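Side-chain contact in putative ABC-transporter ATP-binding protein (Alicyclobacillus acidocaldarius, PDB 1Z47), which probably binds and hydrolyses ATP as the nucleotide-binding subunit of a putative sulfate ABC transporter: residues G259-A264 with L268-A273. Numbering follows the deposited sequence.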
# COMPACT_ATOMS: atom_id res chain seq x y z
N GLY B 259 9.37 38.31 -8.31
CA GLY B 259 8.36 37.49 -8.97
C GLY B 259 8.70 36.03 -9.26
O GLY B 259 8.13 35.42 -10.16
N ARG B 260 9.61 35.45 -8.49
CA ARG B 260 10.02 34.07 -8.70
C ARG B 260 10.56 33.41 -7.44
O ARG B 260 10.80 34.08 -6.43
CB ARG B 260 11.13 34.03 -9.78
CG ARG B 260 12.41 34.74 -9.38
CD ARG B 260 13.31 35.07 -10.59
NE ARG B 260 14.60 35.62 -10.16
CZ ARG B 260 15.00 36.87 -10.40
NH1 ARG B 260 14.23 37.70 -11.08
NH2 ARG B 260 16.17 37.29 -9.92
N ILE B 261 10.70 32.08 -7.48
CA ILE B 261 11.31 31.37 -6.37
C ILE B 261 12.46 30.58 -6.98
O ILE B 261 12.44 30.27 -8.18
CB ILE B 261 10.33 30.43 -5.64
CG1 ILE B 261 9.67 29.46 -6.64
CG2 ILE B 261 9.29 31.26 -4.90
CD1 ILE B 261 8.87 28.33 -5.95
N GLU B 262 13.45 30.26 -6.17
CA GLU B 262 14.62 29.52 -6.64
C GLU B 262 14.54 28.04 -6.26
O GLU B 262 14.59 27.70 -5.08
CB GLU B 262 15.90 30.13 -6.06
CG GLU B 262 15.67 31.44 -5.30
CD GLU B 262 15.12 31.24 -3.88
OE1 GLU B 262 13.96 30.77 -3.72
OE2 GLU B 262 15.85 31.56 -2.91
N VAL B 263 14.45 27.18 -7.27
CA VAL B 263 14.38 25.75 -7.05
C VAL B 263 15.47 25.05 -7.87
O VAL B 263 15.44 25.05 -9.10
CB VAL B 263 12.97 25.21 -7.47
CG1 VAL B 263 12.84 23.75 -7.14
CG2 VAL B 263 11.88 26.01 -6.76
N ALA B 264 16.45 24.50 -7.16
CA ALA B 264 17.56 23.78 -7.80
C ALA B 264 18.27 24.56 -8.91
O ALA B 264 18.42 24.05 -10.03
CB ALA B 264 17.05 22.44 -8.34
N LEU B 268 11.70 29.73 -10.86
CA LEU B 268 10.34 29.37 -11.24
C LEU B 268 9.50 30.62 -11.09
O LEU B 268 9.42 31.18 -9.99
CB LEU B 268 9.81 28.26 -10.33
CG LEU B 268 10.36 26.84 -10.51
CD1 LEU B 268 11.88 26.81 -10.55
CD2 LEU B 268 9.83 25.96 -9.37
N PRO B 269 8.89 31.09 -12.18
CA PRO B 269 8.07 32.30 -12.07
C PRO B 269 6.88 32.01 -11.20
O PRO B 269 6.36 30.90 -11.20
CB PRO B 269 7.65 32.56 -13.51
CG PRO B 269 7.52 31.16 -14.06
CD PRO B 269 8.81 30.54 -13.55
N VAL B 270 6.46 33.03 -10.47
CA VAL B 270 5.32 32.95 -9.57
C VAL B 270 4.21 33.81 -10.12
O VAL B 270 4.46 34.91 -10.63
CB VAL B 270 5.68 33.49 -8.16
CG1 VAL B 270 4.44 33.55 -7.29
CG2 VAL B 270 6.75 32.60 -7.52
N ASP B 271 2.99 33.33 -10.01
CA ASP B 271 1.86 34.11 -10.48
C ASP B 271 1.89 35.49 -9.85
O ASP B 271 2.09 35.62 -8.65
CB ASP B 271 0.54 33.43 -10.08
CG ASP B 271 -0.67 34.23 -10.54
OD1 ASP B 271 -1.13 34.01 -11.69
OD2 ASP B 271 -1.14 35.08 -9.77
N PRO B 272 1.68 36.54 -10.66
CA PRO B 272 1.69 37.93 -10.19
C PRO B 272 0.75 38.25 -9.03
O PRO B 272 0.95 39.26 -8.36
CB PRO B 272 1.37 38.73 -11.45
CG PRO B 272 0.59 37.78 -12.29
CD PRO B 272 1.34 36.48 -12.10
N ALA B 273 -0.24 37.39 -8.77
CA ALA B 273 -1.18 37.61 -7.65
C ALA B 273 -0.58 37.28 -6.29
O ALA B 273 -1.18 37.54 -5.25
CB ALA B 273 -2.45 36.79 -7.86
O HOH W 1 5.79 36.86 -11.99
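I261 and L268 form an antiparallel hydrogen-bonded pair, I261 N giving to L268 O at 3.0 Å and L268 N to I261 O at 2.8 Å, while R260 faces P269 in the adjoining non-hydrogen-bonded pair. A third backbone bond, V270 N to G259 O (2.9 Å), prolongs the pairing past the strand ends, and a water donating to both G259 O and V270 O closes that end. L268 has the largest share of the buried surface. Its side chain and that of V263 cross at about a right angle, both L268 methyls coming at V263 from the same side: CD1 lies 3.6 Å from V263 CB, and CD2 presses to 3.3 Å against V263 CG2, tighter than usual for two methyls. L268 CB meets I261 CG1 at 3.9 Å. With CG2 anti to the carbonyl carbon, I261 turns this second branch to V270 CG2, also at 3.9 Å. Cut back to an alanine, L268 would lose both methyls, which is likely to leave V263 without its partner across the hairpin and open a gap beside it. On the other face, CB of the R260 side chain comes close to L268 O (3.3 Å), and the extended chain leads away from the second strand. This two-stranded hairpin belongs to the CysA C-terminal regulatory domain. Its apolar face packs on strand 279-284, where I261, V263 and L268 all touch V282; V263 also reaches V347 of strand 342-347, L268 touches W350, and V256 lies against I261 and V270.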